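Local coordinates for protein pyruvate kinase 1 (Trypanosoma brucei brucei, PDB 4KCT) that catalyses transfer of the phosphoryl group of phosphoenolpyruvate to ADP, giving pyruvate and ATP, and also has an intrinsic decarboxylase activity, at residues G93-G98 with E123-D128; E222-L227 with A255-M260; S302-P307 with S331-K336; S388-Q393 with R414-I419. All blocks are in the same frame, centred on the assembly; numbering follows the deposited sequence. Where two conformers were deposited one is given.

Contact 1 of 4, residues G93-G98 with E123-D128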
# COMPACT_ATOMS: atom_id res chain seq x y z
N GLY A 93 19.06 -44.61 -30.58
CA GLY A 93 20.12 -45.44 -31.12
C GLY A 93 20.67 -44.93 -32.45
O GLY A 93 20.53 -43.74 -32.78
N LEU A 94 21.40 -45.79 -33.14
CA LEU A 94 21.86 -45.49 -34.51
C LEU A 94 20.79 -45.89 -35.52
O LEU A 94 19.83 -46.60 -35.18
CB LEU A 94 23.18 -46.24 -34.82
CG LEU A 94 24.17 -46.43 -33.67
CD1 LEU A 94 25.32 -47.36 -34.07
CD2 LEU A 94 24.70 -45.09 -33.21
N PHE A 95 21.01 -45.49 -36.76
CA PHE A 95 20.12 -45.77 -37.86
C PHE A 95 20.91 -46.48 -38.96
O PHE A 95 22.09 -46.20 -39.16
CB PHE A 95 19.54 -44.46 -38.39
CG PHE A 95 18.63 -43.77 -37.41
CD1 PHE A 95 17.29 -44.15 -37.31
CD2 PHE A 95 19.13 -42.86 -36.51
CE1 PHE A 95 16.47 -43.59 -36.35
CE2 PHE A 95 18.32 -42.31 -35.52
CZ PHE A 95 16.98 -42.67 -35.44
N LYS A 96 20.26 -47.39 -39.67
CA LYS A 96 20.85 -47.93 -40.91
C LYS A 96 21.34 -46.82 -41.85
O LYS A 96 20.71 -45.76 -41.96
CB LYS A 96 19.85 -48.81 -41.65
CG LYS A 96 19.38 -50.00 -40.83
CD LYS A 96 18.80 -51.07 -41.73
CE LYS A 96 18.18 -52.18 -40.91
NZ LYS A 96 17.41 -53.10 -41.77
N ASP A 97 22.48 -47.06 -42.48
CA ASP A 97 23.08 -46.06 -43.37
C ASP A 97 23.36 -44.76 -42.66
O ASP A 97 23.75 -43.79 -43.29
CB ASP A 97 22.18 -45.78 -44.59
CG ASP A 97 21.81 -47.04 -45.33
OD1 ASP A 97 22.71 -47.87 -45.61
OD2 ASP A 97 20.61 -47.25 -45.56
N GLY A 98 23.10 -44.72 -41.36
CA GLY A 98 23.48 -43.57 -40.55
C GLY A 98 22.50 -42.40 -40.64
O GLY A 98 22.74 -41.34 -40.06
N GLU A 123 10.74 -47.49 -39.68
CA GLU A 123 9.67 -48.29 -39.05
C GLU A 123 9.82 -48.35 -37.54
O GLU A 123 8.85 -48.57 -36.81
CB GLU A 123 9.69 -49.74 -39.59
CG GLU A 123 8.85 -49.97 -40.85
CD GLU A 123 9.45 -49.30 -42.08
OE1 GLU A 123 8.73 -48.55 -42.76
OE2 GLU A 123 10.66 -49.51 -42.36
N LYS A 124 11.07 -48.39 -37.08
CA LYS A 124 11.34 -48.69 -35.69
C LYS A 124 12.74 -48.27 -35.30
O LYS A 124 13.70 -48.50 -36.03
CB LYS A 124 11.16 -50.17 -35.42
CG LYS A 124 11.45 -50.59 -34.00
CD LYS A 124 11.13 -52.07 -33.86
CE LYS A 124 10.54 -52.39 -32.52
NZ LYS A 124 9.89 -53.73 -32.57
N PHE A 125 12.85 -47.55 -34.19
CA PHE A 125 14.17 -47.20 -33.68
C PHE A 125 14.21 -47.14 -32.16
O PHE A 125 13.17 -47.17 -31.49
CB PHE A 125 14.69 -45.89 -34.32
CG PHE A 125 13.94 -44.65 -33.88
CD1 PHE A 125 14.26 -44.01 -32.69
CD2 PHE A 125 12.97 -44.08 -34.70
CE1 PHE A 125 13.62 -42.83 -32.31
CE2 PHE A 125 12.33 -42.90 -34.35
CZ PHE A 125 12.64 -42.28 -33.13
N TYR A 126 15.42 -47.10 -31.63
CA TYR A 126 15.67 -47.37 -30.24
C TYR A 126 15.81 -46.02 -29.49
O TYR A 126 16.38 -45.06 -30.02
CB TYR A 126 16.96 -48.17 -30.12
CG TYR A 126 17.51 -48.30 -28.72
CD1 TYR A 126 16.95 -49.20 -27.82
CD2 TYR A 126 18.68 -47.63 -28.34
CE1 TYR A 126 17.47 -49.37 -26.55
CE2 TYR A 126 19.26 -47.85 -27.10
CZ TYR A 126 18.63 -48.70 -26.20
OH TYR A 126 19.18 -48.91 -24.97
N ILE A 127 15.32 -45.98 -28.25
CA ILE A 127 15.61 -44.86 -27.33
C ILE A 127 16.15 -45.45 -26.02
O ILE A 127 15.63 -46.47 -25.55
CB ILE A 127 14.32 -44.03 -27.08
CG1 ILE A 127 13.98 -43.22 -28.33
CG2 ILE A 127 14.49 -43.09 -25.89
CD1 ILE A 127 12.63 -42.50 -28.24
N ASP A 128 17.26 -44.91 -25.53
CA ASP A 128 18.05 -45.58 -24.49
C ASP A 128 17.59 -45.26 -23.06
O ASP A 128 18.39 -45.25 -22.15
CB ASP A 128 19.56 -45.28 -24.65
CG ASP A 128 19.90 -43.79 -24.37
OD1 ASP A 128 19.04 -43.03 -23.86
OD2 ASP A 128 21.04 -43.39 -24.63
O HOH W 1 17.98 -47.41 -33.21
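The backbones of G93 and Y126 pass with their CA atoms 4.9 Å apart and are tied by a hydrogen bond from G93 N to Y126 O of 2.8 Å. The contact belongs to the mobile B domain of pyruvate kinase, the beta-rich lid inserted into the TIM barrel. Here the loop after strand 90-91 is laid along strand 124-126, an outermost strand of its sheet within this chain. Having no side chain, G93 suits so close a pass beside the CB of Y126. One residue along, a water lies between L94 O and Y126 N, from which it accepts at 3.0 Å.

Next to this hydrogen bond two phenylalanines meet in the buried interior. F95 turns its CG anti to its own carbonyl carbon (chi1 -67°), which carries the ring across to F125, and F95 CZ lies 3.9 Å above one face of the F125 ring, offset toward the rim. The ring planes stand 59° apart with centroids separated by 5.4 Å, an oblique pairing of neither textbook type. Large apolar rings fit here because V100 packs on F95, and F102, V108 and V110 on F125, while D174 OD1 accepts from F95 N. The Y126 ring presents its edge to G93: CD2 of Y126 sits 3.8 Å from G93 CA. The tightest touch between the phenylalanines is F95 CE1 against F125 CB, at 3.5 Å.

Contact 2 of 4, residues E222-L227 with A255-M260; sequences EVRAAL and ASNGIM
The guanidinium of R224 meets its partners at its edge: A255 O, N257 OD1 and a water oxygen all lie in its plane. The amide of N257 stands almost perpendicular to that plane, the two groups being 89° apart. Both terminal nitrogens of R224 converge end-on on a single atom, with NH1 2.9 Å and NH2 3.0 Å from N257 OD1. The two approaches differ: NH1 arrives in the amide plane on a lone pair of OD1, whereas NH2 comes from above that plane. NH2 has a second partner in A255 O, at 3.0 Å and in the carbonyl plane. The water accepts from R224 NE at 2.8 Å and donates to A255 O, closing a small ring of polar bonds.

Arginine suits the place because it must span from helix 217-227 to the turn between helix 249-255 and strand 258-262 of the TIM barrel. CG leaves anti to the backbone N (chi1 -177°), pointing the chain at this turn, and bends at chi2 and chi3 bring the guanidinium edge to A255 O and N257 OD1. Asparagine answers with a carbonyl oxygen that also accepts from I236 N on the adjoining strand 235-240. I236 further touches the side chain of R224.

Within this contact the positive charge meets neutral carbonyl oxygens. Since A255 ends a helix, its carbonyl probably adds some negative potential. The planar grip should limit guanidinium rotation and tie the helix to the turn at N257, just before strand 258-262, which carries M260 into the pyruvate pocket.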
# COMPACT_ATOMS: atom_id res chain seq x y z
N GLU A 222 23.34 -35.33 -4.08
CA GLU A 222 24.22 -36.28 -4.76
C GLU A 222 25.39 -35.62 -5.44
O GLU A 222 26.50 -36.14 -5.39
CB GLU A 222 23.44 -37.16 -5.74
CG GLU A 222 22.64 -38.23 -5.01
CD GLU A 222 21.48 -38.78 -5.82
OE1 GLU A 222 21.37 -38.47 -7.03
OE2 GLU A 222 20.66 -39.53 -5.24
N VAL A 223 25.16 -34.45 -6.06
CA VAL A 223 26.29 -33.68 -6.58
C VAL A 223 27.23 -33.25 -5.45
O VAL A 223 28.47 -33.34 -5.58
CB VAL A 223 25.81 -32.43 -7.37
CG1 VAL A 223 27.02 -31.54 -7.74
CG2 VAL A 223 25.08 -32.90 -8.63
N ARG A 224 26.65 -32.78 -4.36
CA ARG A 224 27.41 -32.31 -3.21
C ARG A 224 28.26 -33.47 -2.67
O ARG A 224 29.44 -33.30 -2.41
CB ARG A 224 26.46 -31.77 -2.12
CG ARG A 224 27.12 -31.17 -0.90
CD ARG A 224 27.41 -29.68 -1.04
NE ARG A 224 26.19 -28.85 -1.22
CZ ARG A 224 26.22 -27.60 -1.68
NH1 ARG A 224 27.42 -27.04 -1.95
NH2 ARG A 224 25.08 -26.91 -1.91
N ALA A 225 27.69 -34.67 -2.66
CA ALA A 225 28.41 -35.85 -2.13
C ALA A 225 29.54 -36.30 -3.05
O ALA A 225 30.63 -36.61 -2.58
CB ALA A 225 27.45 -37.00 -1.84
N ALA A 226 29.33 -36.21 -4.36
CA ALA A 226 30.38 -36.46 -5.34
C ALA A 226 31.57 -35.48 -5.23
O ALA A 226 32.70 -35.85 -5.54
CB ALA A 226 29.80 -36.45 -6.76
N LEU A 227 31.29 -34.21 -4.93
CA LEU A 227 32.35 -33.23 -4.72
C LEU A 227 33.17 -33.58 -3.47
O LEU A 227 34.35 -33.26 -3.37
CB LEU A 227 31.77 -31.82 -4.56
CG LEU A 227 31.16 -31.26 -5.84
CD1 LEU A 227 30.40 -29.97 -5.53
CD2 LEU A 227 32.26 -31.00 -6.85
N ALA A 255 18.52 -26.59 -1.17
CA ALA A 255 19.72 -27.44 -1.17
C ALA A 255 20.93 -26.81 -1.87
O ALA A 255 22.07 -27.29 -1.72
CB ALA A 255 19.40 -28.81 -1.80
N SER A 256 20.68 -25.79 -2.71
CA SER A 256 21.69 -25.29 -3.64
C SER A 256 22.34 -24.04 -3.08
O SER A 256 21.79 -23.41 -2.18
CB SER A 256 21.05 -24.97 -5.01
OG SER A 256 20.40 -26.11 -5.55
N ASN A 257 23.45 -23.62 -3.68
CA ASN A 257 24.02 -22.31 -3.37
C ASN A 257 23.43 -21.23 -4.28
O ASN A 257 23.55 -20.05 -4.01
CB ASN A 257 25.54 -22.34 -3.50
CG ASN A 257 26.20 -23.35 -2.54
OD1 ASN A 257 26.45 -24.48 -2.91
ND2 ASN A 257 26.21 -23.00 -1.27
N GLY A 258 22.83 -21.65 -5.38
CA GLY A 258 22.34 -20.70 -6.40
C GLY A 258 21.66 -21.45 -7.52
O GLY A 258 21.59 -22.69 -7.49
N ILE A 259 21.05 -20.72 -8.45
CA ILE A 259 20.21 -21.33 -9.49
C ILE A 259 20.59 -20.75 -10.85
O ILE A 259 20.90 -19.58 -10.94
CB ILE A 259 18.72 -21.03 -9.22
CG1 ILE A 259 18.28 -21.65 -7.89
CG2 ILE A 259 17.87 -21.49 -10.40
CD1 ILE A 259 18.30 -23.20 -7.92
N MET A 260 20.59 -21.56 -11.89
CA MET A 260 20.58 -21.01 -13.24
C MET A 260 19.28 -21.34 -13.94
O MET A 260 18.84 -22.46 -13.93
CB MET A 260 21.77 -21.57 -14.07
CG MET A 260 21.71 -21.09 -15.51
SD MET A 260 22.76 -22.03 -16.63
CE MET A 260 24.36 -21.80 -15.86
O HOH W 2 23.56 -29.80 -0.96

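Contact 3 of 4, residues S302-P307 with S331-K336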
# COMPACT_ATOMS: atom_id res chain seq x y z
N SER A 302 22.25 -13.27 -31.75
CA SER A 302 22.56 -12.83 -33.11
C SER A 302 23.95 -12.18 -33.17
O SER A 302 24.55 -12.07 -34.25
CB SER A 302 21.51 -11.85 -33.60
OG SER A 302 21.65 -10.60 -32.94
N MET A 303 24.47 -11.76 -32.01
CA MET A 303 25.85 -11.21 -31.98
C MET A 303 26.94 -12.29 -32.09
O MET A 303 28.12 -11.96 -32.14
CB MET A 303 26.10 -10.33 -30.74
CG MET A 303 25.33 -9.02 -30.75
SD MET A 303 26.01 -7.75 -29.64
CE MET A 303 27.53 -7.33 -30.48
N THR A 304 26.54 -13.55 -32.20
CA THR A 304 27.46 -14.58 -32.61
C THR A 304 28.06 -14.22 -33.99
O THR A 304 29.27 -14.41 -34.23
CB THR A 304 26.79 -15.97 -32.63
OG1 THR A 304 26.20 -16.22 -31.34
CG2 THR A 304 27.86 -17.11 -32.91
N SER A 305 27.25 -13.55 -34.82
CA SER A 305 27.59 -13.30 -36.24
C SER A 305 27.58 -11.83 -36.58
O SER A 305 28.00 -11.46 -37.66
CB SER A 305 26.58 -13.99 -37.16
OG SER A 305 26.85 -15.35 -37.26
N ASN A 306 26.81 -11.05 -35.81
CA ASN A 306 26.55 -9.65 -36.16
C ASN A 306 27.08 -8.73 -35.10
O ASN A 306 27.17 -9.09 -33.94
CB ASN A 306 25.05 -9.39 -36.37
CG ASN A 306 24.43 -10.34 -37.39
OD1 ASN A 306 24.77 -10.31 -38.56
ND2 ASN A 306 23.54 -11.21 -36.93
N PRO A 307 27.53 -7.54 -35.52
CA PRO A 307 28.25 -6.65 -34.64
C PRO A 307 27.30 -5.89 -33.68
O PRO A 307 27.77 -5.17 -32.79
CB PRO A 307 28.95 -5.67 -35.61
CG PRO A 307 28.11 -5.69 -36.83
CD PRO A 307 27.58 -7.10 -36.93
N SER A 331 26.85 -17.70 -24.04
CA SER A 331 27.29 -19.04 -24.40
C SER A 331 28.06 -19.01 -25.70
O SER A 331 29.21 -18.51 -25.72
CB SER A 331 26.10 -20.00 -24.46
OG SER A 331 25.55 -20.10 -23.14
N GLY A 332 27.41 -19.38 -26.80
CA GLY A 332 28.10 -19.35 -28.12
C GLY A 332 28.57 -17.94 -28.52
O GLY A 332 29.59 -17.79 -29.21
N GLU A 333 27.86 -16.91 -28.04
CA GLU A 333 28.28 -15.51 -28.31
C GLU A 333 29.76 -15.26 -27.99
O GLU A 333 30.44 -14.45 -28.65
CB GLU A 333 27.40 -14.50 -27.53
CG GLU A 333 25.89 -14.62 -27.80
CD GLU A 333 25.14 -15.40 -26.70
OE1 GLU A 333 25.61 -16.48 -26.30
OE2 GLU A 333 24.04 -14.98 -26.30
N THR A 334 30.23 -15.79 -26.86
CA THR A 334 31.65 -15.64 -26.50
C THR A 334 32.51 -16.87 -26.81
O THR A 334 33.71 -16.75 -26.97
CB THR A 334 31.85 -15.25 -25.01
OG1 THR A 334 31.16 -16.21 -24.18
CG2 THR A 334 31.27 -13.83 -24.74
N ALA A 335 31.91 -18.05 -26.77
CA ALA A 335 32.67 -19.27 -26.98
C ALA A 335 33.12 -19.34 -28.45
O ALA A 335 34.27 -19.65 -28.74
CB ALA A 335 31.85 -20.51 -26.64
N LYS A 336 32.21 -19.07 -29.38
CA LYS A 336 32.54 -19.25 -30.80
C LYS A 336 32.16 -18.10 -31.71
O LYS A 336 32.38 -18.17 -32.89
CB LYS A 336 32.00 -20.56 -31.32
CG LYS A 336 30.50 -20.67 -31.28
CD LYS A 336 30.07 -22.12 -31.51
CE LYS A 336 28.69 -22.20 -32.15
NZ LYS A 336 27.78 -21.11 -31.69
O HOH W 3 30.37 -12.82 -30.90
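T304 sets its two branches by chi1 -54°, with OG1 beside the backbone N and CG2 anti to it, which puts OG1 against E333 and CG2 toward K336. K336 places its CG between its own backbone N and carbonyl carbon (chi1 62°), and a final bend at chi4 brings the ammonium back over the helix. As a result T304 OG1 rests 3.7 Å from E333 CA, while T304 CG2 approaches K336 NZ at 4.2 Å. A small branched residue suits this close approach, since its hydroxyl is hydrogen-bonded to E301 O in its own chain turn and can lie against the backbone of the short helix 332-335 without a polar partner there. At G332 the lack of a side chain leaves room for the lysine end.

E333 passes its CG by T304 OG1, at 3.9 Å, and its carboxylate turns away. Its OE1 accepts from S331 N over 2.9 Å, met from above the carboxylate plane, and its OE2 from L300 N; glutamate therefore fastens the start of this helix to the loop after strand 293-296. A water joins the backbones as well, donating to M303 O at 2.7 Å and to E333 O at 2.8 Å.

In the barrel, this contact draws the loop leading to helix 311-323 against the helix that follows strand 327-330. M303 and T334 both pack on helix 340-356, T334 and A335 reach strand 23-27, and P307 touches V148 of the second subunit.

Contact 4 of 4, residues S388-Q393 with R414-I419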
# COMPACT_ATOMS: atom_id res chain seq x y z
N SER A 388 19.65 1.98 6.00
CA SER A 388 20.39 3.19 6.36
C SER A 388 21.15 3.77 5.16
O SER A 388 21.22 4.99 5.02
CB SER A 388 21.32 2.96 7.57
OG SER A 388 22.37 2.04 7.28
N ALA A 389 21.62 2.91 4.25
CA ALA A 389 22.28 3.37 3.01
C ALA A 389 21.32 4.18 2.14
O ALA A 389 21.68 5.24 1.58
CB ALA A 389 22.83 2.17 2.23
N PHE A 390 20.10 3.69 1.99
CA PHE A 390 19.10 4.48 1.29
C PHE A 390 18.84 5.80 2.02
O PHE A 390 18.72 6.84 1.38
CB PHE A 390 17.80 3.68 1.12
CG PHE A 390 17.88 2.63 0.04
CD1 PHE A 390 18.13 2.99 -1.30
CD2 PHE A 390 17.69 1.29 0.35
CE1 PHE A 390 18.07 2.03 -2.32
CE2 PHE A 390 17.73 0.31 -0.66
CZ PHE A 390 17.93 0.69 -1.99
N GLU A 391 18.66 5.76 3.35
CA GLU A 391 18.27 7.00 4.08
C GLU A 391 19.33 8.09 3.95
O GLU A 391 19.00 9.29 3.91
CB GLU A 391 18.01 6.76 5.57
CG GLU A 391 17.17 5.55 5.90
CD GLU A 391 15.73 5.72 5.51
OE1 GLU A 391 14.90 4.89 5.98
OE2 GLU A 391 15.41 6.66 4.74
N VAL A 392 20.60 7.70 3.95
CA VAL A 392 21.68 8.71 3.85
C VAL A 392 22.24 8.89 2.47
O VAL A 392 23.19 9.65 2.31
CB VAL A 392 22.88 8.46 4.78
CG1 VAL A 392 22.49 8.57 6.22
CG2 VAL A 392 23.60 7.15 4.45
N GLN A 393 21.72 8.14 1.50
CA GLN A 393 22.25 8.13 0.15
C GLN A 393 23.74 7.75 0.17
O GLN A 393 24.57 8.38 -0.52
CB GLN A 393 22.03 9.50 -0.56
CG GLN A 393 20.55 9.87 -0.69
CD GLN A 393 20.33 11.22 -1.38
OE1 GLN A 393 21.12 12.14 -1.23
NE2 GLN A 393 19.18 11.37 -1.99
N ARG A 414 19.40 -5.69 -1.97
CA ARG A 414 19.39 -4.91 -3.20
C ARG A 414 19.66 -3.40 -2.95
O ARG A 414 18.85 -2.55 -3.32
CB ARG A 414 18.04 -5.09 -3.92
CG ARG A 414 17.79 -6.52 -4.48
CD ARG A 414 19.06 -7.16 -4.98
NE ARG A 414 18.85 -8.21 -6.00
CZ ARG A 414 19.64 -9.28 -6.16
NH1 ARG A 414 19.49 -10.07 -7.23
NH2 ARG A 414 20.68 -9.47 -5.34
N PRO A 415 20.77 -3.06 -2.29
CA PRO A 415 21.15 -1.65 -2.25
C PRO A 415 21.37 -1.09 -3.66
O PRO A 415 21.56 -1.87 -4.62
CB PRO A 415 22.48 -1.65 -1.46
CG PRO A 415 23.05 -3.02 -1.68
CD PRO A 415 21.83 -3.94 -1.73
N ASN A 416 21.39 0.25 -3.80
CA ASN A 416 21.62 0.83 -5.13
C ASN A 416 23.10 1.22 -5.33
O ASN A 416 23.44 1.89 -6.29
CB ASN A 416 20.69 2.01 -5.39
CG ASN A 416 20.97 3.17 -4.47
OD1 ASN A 416 21.99 3.19 -3.78
ND2 ASN A 416 20.14 4.22 -4.56
N CYS A 417 23.96 0.88 -4.37
CA CYS A 417 25.39 1.27 -4.42
C CYS A 417 26.24 0.01 -4.43
O CYS A 417 25.75 -1.04 -4.10
CB CYS A 417 25.76 2.14 -3.21
SG CYS A 417 25.40 1.34 -1.61
N PRO A 418 27.58 0.16 -4.63
CA PRO A 418 28.47 -0.99 -4.55
C PRO A 418 28.56 -1.56 -3.12
O PRO A 418 28.43 -0.81 -2.12
CB PRO A 418 29.83 -0.42 -4.97
CG PRO A 418 29.48 0.78 -5.81
CD PRO A 418 28.26 1.35 -5.17
N ILE A 419 28.72 -2.86 -3.03
CA ILE A 419 29.01 -3.51 -1.75
C ILE A 419 30.47 -3.99 -1.78
O ILE A 419 30.80 -4.97 -2.45
CB ILE A 419 28.14 -4.74 -1.55
CG1 ILE A 419 26.66 -4.39 -1.65
CG2 ILE A 419 28.48 -5.45 -0.23
CD1 ILE A 419 25.78 -5.63 -1.75
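In the alpha/beta C-terminal domain of pyruvate kinase, the end of helix 377-392 packs on the loop that leads from helix 405-412 into strand 419-423, with F390 as the reaching side chain. F390 leaves the helix with CG anti to the carbonyl carbon (chi1 -76°), and its ring extends across R414, P415 and N416. The ring directs its edge at the loop backbone: CZ of F390 comes 3.6 Å from R414 O, which lies near the ring plane. This brings the weakly positive rim of the aromatic toward a carbonyl oxygen, probably a mildly favourable approach. P415 CA lies against the same carbon, 4.0 Å from F390 CZ.

The N416 side chain crosses the ring at a slant, its amide plane turned 66° from it. Phenylalanine suits this half-buried spot because it can touch backbone and amide groups alike without demanding hydrogen bonds. The amide has its polar partner elsewhere, with ND2 hydrogen-bonded to D360 OD2, a bond that should help hold the group against the ring.

R414 points its own polar end away from F390, to a salt bridge with D326 and a hydrogen bond to G324 O, linking this loop to the approach of barrel strand 327-330. Nearby, A389, P415 and C417 all pack on M397 of strand 396-400, while E391 forms a salt bridge with K368 of the third subunit. Beside the amide, CE1 of F390 stands 3.8 Å from both CG and ND2 of N416.

How the contacts relate
The four contacts follow one another along the chain, and none touches another. Contacts 2 and 3 lie in the catalytic barrel on opposite sides of the chain's centre, with centres 29 Å apart but nearest atoms only about 7 Å. The second segment of contact 2 ends at M260 of the pyruvate pocket, while the E333 side chain of contact 3 lies about 10 Å from pyruvate. Contact 1, in the lid, and contact 4, in the C-terminal domain, mark the far ends, their centres 60 Å apart. The N257 side chain of contact 2 is also about 12 Å from the bound fructose bisphosphate, and contact 2 approaches contact 4 to about 10 Å between nearest atoms.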